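Local structure of SPbeta prophage-derived uncharacterized protein YorR (3KB2) at residues E47-N50 and K51-D54; T81-Q84 and L85-I88. The protein is of unknown function, possibly a dTMP kinase, and binds guanosine-3'-monophosphate-5'-diphosphate and magnesium. All coordinates share one frame; numbering follows the deposited sequence.

Contact 1. Residues E47-N50 and K51-D54; sequences EHFN and KLAD
The last turns of helix 42-52 bring Glu-47, His-48 and Phe-49 against Lys-51, Leu-52 and Ala-53; side chains pack i to i+4 in the pairs Glu-47/Lys-51 and His-48/Leu-52, and i to i+3 between Phe-49 and Leu-52. The backbone underneath is regular: Lys-51 N gives its hydrogen to Glu-47 O (3.1 Å), Leu-52 N to His-48 O, and Ala-53 N to Phe-49 O (2.9 Å). On the exposed flank Glu-47 and Lys-51 run side by side and point the same way. The glutamate CG stands anti to the backbone N (chi1 177°), whereas the lysine CG is anti to its carbonyl carbon (chi1 -75°), and that pair of settings lays Lys-51 CE 3.7 Å from Glu-47 CG. The ion pair they make is a long salt bridge, 3.8 Å between Glu-47 OE1 and Lys-51 NZ, so alkyl packing carries much of the contact.

One step round the helix, Leu-52 lies over a face of the His-48 imidazole, its CG on that side and its CD1 3.8 Å from His-48 NE2. The same methyl, Leu-52 CD1, also lies at the edge of the Phe-49 ring, near its plane, 4.4 Å from Phe-49 CD1. Phe-49 is buried, turned against Phe-63 at a steep angle and packed on Val-64, Asn-67 and Ile-88. Ala-53 CB sits 3.3 Å from Asn-50 O, and Asp-54 OD1 forms a salt bridge with NZ of Lys-91, a residue of helix 82-92. The whole is typical of an amphipathic helix packed on the outside of a parallel alpha/beta fold, with a charged i to i+4 pair outward and aromatic and aliphatic groups inward.

Contact 2. Residues T81-Q84 and L85-I88; sequences TERQ and LRFI
The guanidinium of Arg-86 lies over the backbone of the preceding turn, with Glu-82 O and Arg-83 CA on one face; the carbonyl oxygen stands 3.9 Å above the plane, offset toward its rim. The group belongs to the first turns of helix 82-92, which opens with a capping box formed by Thr-81 and Gln-84. At the NH2 end of the guanidinium, Arg-83 CA comes to 3.3 Å of Arg-86 NH2, and Arg-83 CB is close behind. A bend at chi3 (56°) folds the Arg-86 chain back to reach there, while Arg-83 extends from CG to NE. The two guanidinium planes are only 18° apart, yet Arg-83 NE and Arg-86 NH2 remain 5.5 Å from each other. Gln-84 O lies obliquely to the Phe-87 ring and closer to Phe-87 CB, at 3.2 Å.

In the capping box Thr-81, at the N-cap, accepts the Gln-84 N-H on OG1, and Gln-84 OE1 accepts the Thr-81 N-H, with the donor N tilted 20° from the carbonyl plane. The amide of Gln-84 is gripped at its other end too, NE2 bonding to Asn-42 OD1 at the start of helix 42-52, which fixes how the group is turned.

The inward flank is apolar: Leu-85 rests on Val-64, Tyr-65 and Leu-68 of helix 64-70, and Ile-88 on Phe-46. Ile-88 CG1 packs 3.5 Å from Gln-84 O, the same oxygen that receives the Ile-88 N-H at 2.9 Å.

Contact 1 closes before contact 2 opens along the chain, yet their centres stand about 12 Å apart because helices 42-52 and 82-92 pack against each other, on the same side of the chain's centre. Strand 58-61 of the parallel sheet and helix 64-70 come between them in sequence. The two patches touch directly: Phe-49 CB meets Ile-88 CD1 at 3.6 Å, and Ala-53 CB approaches Ile-88 CG2 at 4.2 Å. Helix 64-70 borders both, with Val-64 reached by Phe-49, Leu-85 and Ile-88, so three helices share one apolar seam. Neither contact includes a residue of the nucleotide pocket.

Contact 1. Residues E47-N50 and K51-D54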
ATOM      1  N   GLU A  47       1.703 -23.350   6.663  1.00 20.11           N
ATOM      2  CA  GLU A  47       2.388 -24.389   5.903  1.00 23.21           C
ATOM      3  C   GLU A  47       3.660 -23.827   5.231  1.00 19.41           C
ATOM      4  O   GLU A  47       4.746 -24.416   5.317  1.00 22.11           O
ATOM      5  CB  GLU A  47       1.426 -24.958   4.857  1.00 25.33           C
ATOM      6  CG  GLU A  47       2.027 -26.001   3.936  1.00 48.41           C
ATOM      7  CD  GLU A  47       1.060 -26.434   2.837  1.00 60.94           C
ATOM      8  OE1 GLU A  47       0.665 -25.574   2.011  1.00 65.81           O
ATOM      9  OE2 GLU A  47       0.696 -27.635   2.804  1.00 57.74           O
ATOM     10  N   HIS A  48       3.524 -22.679   4.583  1.00 12.60           N
ATOM     11  CA  HIS A  48       4.652 -22.050   3.914  1.00 13.69           C
ATOM     12  C   HIS A  48       5.763 -21.634   4.883  1.00 16.79           C
ATOM     13  O   HIS A  48       6.949 -21.843   4.608  1.00 13.57           O
ATOM     14  CB  HIS A  48       4.185 -20.826   3.136  1.00 16.42           C
ATOM     15  CG  HIS A  48       5.244 -20.246   2.258  1.00 23.16           C
ATOM     16  ND1 HIS A  48       5.734 -20.908   1.155  1.00 28.20           N
ATOM     17  CD2 HIS A  48       5.964 -19.102   2.361  1.00 28.15           C
ATOM     18  CE1 HIS A  48       6.714 -20.201   0.616  1.00 23.70           C
ATOM     19  NE2 HIS A  48       6.872 -19.101   1.331  1.00 33.70           N
ATOM     20  N   PHE A  49       5.379 -21.040   6.013  1.00 15.45           N
ATOM     21  CA  PHE A  49       6.355 -20.601   6.997  1.00  7.78           C
ATOM     22  C   PHE A  49       7.071 -21.782   7.606  1.00 13.83           C
ATOM     23  O   PHE A  49       8.262 -21.716   7.900  1.00 20.07           O
ATOM     24  CB  PHE A  49       5.687 -19.781   8.105  1.00 17.41           C
ATOM     25  CG  PHE A  49       5.398 -18.363   7.715  1.00 19.86           C
ATOM     26  CD1 PHE A  49       6.317 -17.638   6.963  1.00 24.14           C
ATOM     27  CD2 PHE A  49       4.219 -17.743   8.110  1.00 24.83           C
ATOM     28  CE1 PHE A  49       6.071 -16.318   6.610  1.00 28.91           C
ATOM     29  CE2 PHE A  49       3.957 -16.419   7.762  1.00 20.87           C
ATOM     30  CZ  PHE A  49       4.886 -15.705   7.010  1.00 19.71           C
ATOM     31  N   ASN A  50       6.345 -22.875   7.783  1.00 18.14           N
ATOM     32  CA  ASN A  50       6.933 -24.067   8.367  1.00 15.95           C
ATOM     33  C   ASN A  50       7.978 -24.669   7.439  1.00 12.73           C
ATOM     34  O   ASN A  50       8.985 -25.188   7.898  1.00 17.19           O
ATOM     35  CB  ASN A  50       5.853 -25.104   8.659  1.00 17.70           C
ATOM     36  CG  ASN A  50       6.194 -25.955   9.851  1.00 18.86           C
ATOM     37  OD1 ASN A  50       5.646 -27.031  10.036  1.00 32.65           O
ATOM     38  ND2 ASN A  50       7.100 -25.462  10.684  1.00 24.22           N
ATOM     39  N   LYS A  51       7.726 -24.612   6.134  1.00 16.14           N
ATOM     40  CA  LYS A  51       8.676 -25.140   5.159  1.00 17.94           C
ATOM     41  C   LYS A  51       9.934 -24.292   5.173  1.00 24.41           C
ATOM     42  O   LYS A  51      11.046 -24.814   5.101  1.00 28.95           O
ATOM     43  CB  LYS A  51       8.094 -25.126   3.748  1.00 13.99           C
ATOM     44  CG  LYS A  51       7.075 -26.207   3.480  1.00 14.29           C
ATOM     45  CD  LYS A  51       6.368 -25.947   2.172  1.00 16.34           C
ATOM     46  CE  LYS A  51       5.088 -26.759   2.096  1.00 35.72           C
ATOM     47  NZ  LYS A  51       4.246 -26.405   0.911  1.00 34.66           N
ATOM     48  N   LEU A  52       9.769 -22.978   5.252  1.00 24.29           N
ATOM     49  CA  LEU A  52      10.939 -22.125   5.287  1.00 20.74           C
ATOM     50  C   LEU A  52      11.717 -22.458   6.542  1.00 13.05           C
ATOM     51  O   LEU A  52      12.932 -22.479   6.523  1.00 19.11           O
ATOM     52  CB  LEU A  52      10.537 -20.654   5.292  1.00 23.04           C
ATOM     53  CG  LEU A  52       9.824 -20.229   4.021  1.00 31.98           C
ATOM     54  CD1 LEU A  52       9.429 -18.758   4.123  1.00 30.41           C
ATOM     55  CD2 LEU A  52      10.741 -20.477   2.818  1.00 28.80           C
ATOM     56  N   ALA A  53      11.002 -22.746   7.625  1.00 17.51           N
ATOM     57  CA  ALA A  53      11.641 -23.070   8.890  1.00 16.20           C
ATOM     58  C   ALA A  53      12.525 -24.306   8.802  1.00 22.03           C
ATOM     59  O   ALA A  53      13.354 -24.551   9.681  1.00 19.78           O
ATOM     60  CB  ALA A  53      10.602 -23.248   9.975  1.00 12.34           C
ATOM     61  N   ASP A  54      12.347 -25.101   7.755  1.00 27.26           N
ATOM     62  CA  ASP A  54      13.177 -26.291   7.589  1.00 22.53           C
ATOM     63  C   ASP A  54      14.485 -25.930   6.897  1.00 21.14           C
ATOM     64  O   ASP A  54      15.494 -26.605   7.075  1.00 24.77           O
ATOM     65  CB  ASP A  54      12.434 -27.350   6.776  1.00 21.05           C
ATOM     66  CG  ASP A  54      11.361 -28.041   7.581  1.00 31.20           C
ATOM     67  OD1 ASP A  54      11.678 -28.519   8.694  1.00 28.73           O
ATOM     68  OD2 ASP A  54      10.211 -28.115   7.103  1.00 30.80           O
TER

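Contact 2. Residues T81-Q84 and L85-I88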
ATOM      1  N   THR A  81      -0.920 -17.571  14.514  1.00 17.68           N
ATOM      2  CA  THR A  81      -1.472 -17.537  15.859  1.00 15.80           C
ATOM      3  C   THR A  81      -0.269 -17.549  16.798  1.00 25.61           C
ATOM      4  O   THR A  81       0.855 -17.830  16.373  1.00 26.17           O
ATOM      5  CB  THR A  81      -2.349 -18.779  16.190  1.00 16.01           C
ATOM      6  OG1 THR A  81      -1.564 -19.970  16.083  1.00 17.31           O
ATOM      7  CG2 THR A  81      -3.537 -18.870  15.257  1.00 19.60           C
ATOM      8  N   GLU A  82      -0.503 -17.236  18.066  1.00 25.26           N
ATOM      9  CA  GLU A  82       0.563 -17.237  19.055  1.00 27.19           C
ATOM     10  C   GLU A  82       1.255 -18.587  19.068  1.00 18.92           C
ATOM     11  O   GLU A  82       2.479 -18.672  19.081  1.00 18.59           O
ATOM     12  CB  GLU A  82      -0.001 -16.963  20.451  1.00 36.40           C
ATOM     13  CG  GLU A  82      -0.563 -15.568  20.652  1.00 50.31           C
ATOM     14  CD  GLU A  82      -1.063 -15.340  22.070  1.00 63.48           C
ATOM     15  OE1 GLU A  82      -2.069 -15.985  22.465  1.00 62.53           O
ATOM     16  OE2 GLU A  82      -0.448 -14.515  22.793  1.00 66.06           O
ATOM     17  N   ARG A  83       0.457 -19.644  19.060  1.00 13.75           N
ATOM     18  CA  ARG A  83       0.995 -20.985  19.097  1.00 16.25           C
ATOM     19  C   ARG A  83       1.863 -21.295  17.882  1.00 17.08           C
ATOM     20  O   ARG A  83       2.959 -21.822  18.027  1.00 23.74           O
ATOM     21  CB  ARG A  83      -0.147 -21.999  19.222  1.00 20.50           C
ATOM     22  CG  ARG A  83       0.305 -23.433  19.427  1.00 23.03           C
ATOM     23  CD  ARG A  83      -0.870 -24.398  19.345  1.00 23.70           C
ATOM     24  NE  ARG A  83      -0.445 -25.798  19.414  1.00 24.62           N
ATOM     25  CZ  ARG A  83      -1.240 -26.838  19.161  1.00 25.68           C
ATOM     26  NH1 ARG A  83      -0.761 -28.072  19.242  1.00 12.60           N
ATOM     27  NH2 ARG A  83      -2.512 -26.641  18.819  1.00 22.13           N
ATOM     28  N   GLN A  84       1.392 -20.963  16.684  1.00 25.52           N
ATOM     29  CA  GLN A  84       2.173 -21.245  15.480  1.00 16.67           C
ATOM     30  C   GLN A  84       3.493 -20.469  15.499  1.00 27.03           C
ATOM     31  O   GLN A  84       4.559 -21.041  15.251  1.00 21.91           O
ATOM     32  CB  GLN A  84       1.363 -20.891  14.230  1.00 17.58           C
ATOM     33  CG  GLN A  84       0.017 -21.590  14.194  1.00 21.61           C
ATOM     34  CD  GLN A  84      -0.853 -21.172  13.028  1.00 21.19           C
ATOM     35  OE1 GLN A  84      -1.022 -19.981  12.753  1.00 30.77           O
ATOM     36  NE2 GLN A  84      -1.430 -22.154  12.342  1.00 14.48           N
ATOM     37  N   LEU A  85       3.422 -19.175  15.808  1.00 16.64           N
ATOM     38  CA  LEU A  85       4.615 -18.342  15.861  1.00 21.57           C
ATOM     39  C   LEU A  85       5.616 -18.959  16.826  1.00 23.08           C
ATOM     40  O   LEU A  85       6.797 -19.085  16.524  1.00 24.44           O
ATOM     41  CB  LEU A  85       4.268 -16.927  16.330  1.00 20.87           C
ATOM     42  CG  LEU A  85       5.479 -16.028  16.623  1.00 18.90           C
ATOM     43  CD1 LEU A  85       6.261 -15.801  15.345  1.00 14.22           C
ATOM     44  CD2 LEU A  85       5.016 -14.697  17.209  1.00 16.91           C
ATOM     45  N   ARG A  86       5.133 -19.341  17.996  1.00 22.22           N
ATOM     46  CA  ARG A  86       5.982 -19.939  19.007  1.00 22.36           C
ATOM     47  C   ARG A  86       6.580 -21.248  18.478  1.00 19.01           C
ATOM     48  O   ARG A  86       7.725 -21.576  18.757  1.00 22.07           O
ATOM     49  CB  ARG A  86       5.143 -20.171  20.260  1.00 26.98           C
ATOM     50  CG  ARG A  86       5.857 -20.770  21.436  1.00 35.19           C
ATOM     51  CD  ARG A  86       4.957 -20.722  22.663  1.00 43.31           C
ATOM     52  NE  ARG A  86       3.674 -21.392  22.443  1.00 46.10           N
ATOM     53  CZ  ARG A  86       2.487 -20.799  22.562  1.00 48.48           C
ATOM     54  NH1 ARG A  86       2.408 -19.516  22.896  1.00 45.21           N
ATOM     55  NH2 ARG A  86       1.375 -21.493  22.359  1.00 39.43           N
ATOM     56  N   PHE A  87       5.804 -21.986  17.698  1.00 21.87           N
ATOM     57  CA  PHE A  87       6.277 -23.245  17.136  1.00 21.93           C
ATOM     58  C   PHE A  87       7.425 -23.001  16.158  1.00 15.50           C
ATOM     59  O   PHE A  87       8.441 -23.683  16.201  1.00 22.33           O
ATOM     60  CB  PHE A  87       5.111 -23.961  16.444  1.00 15.80           C
ATOM     61  CG  PHE A  87       5.491 -25.235  15.754  1.00 17.15           C
ATOM     62  CD1 PHE A  87       5.876 -25.229  14.421  1.00 18.48           C
ATOM     63  CD2 PHE A  87       5.454 -26.444  16.434  1.00 21.04           C
ATOM     64  CE1 PHE A  87       6.219 -26.412  13.771  1.00 28.79           C
ATOM     65  CE2 PHE A  87       5.795 -27.635  15.792  1.00 29.09           C
ATOM     66  CZ  PHE A  87       6.178 -27.617  14.455  1.00 26.92           C
ATOM     67  N   ILE A  88       7.265 -22.016  15.282  1.00 25.13           N
ATOM     68  CA  ILE A  88       8.302 -21.699  14.296  1.00 25.46           C
ATOM     69  C   ILE A  88       9.596 -21.215  14.939  1.00 18.64           C
ATOM     70  O   ILE A  88      10.684 -21.559  14.486  1.00 28.73           O
ATOM     71  CB  ILE A  88       7.810 -20.638  13.301  1.00 18.74           C
ATOM     72  CG1 ILE A  88       6.676 -21.230  12.461  1.00 16.37           C
ATOM     73  CG2 ILE A  88       8.940 -20.190  12.404  1.00  5.25           C
ATOM     74  CD1 ILE A  88       5.956 -20.194  11.635  1.00 34.44           C
TER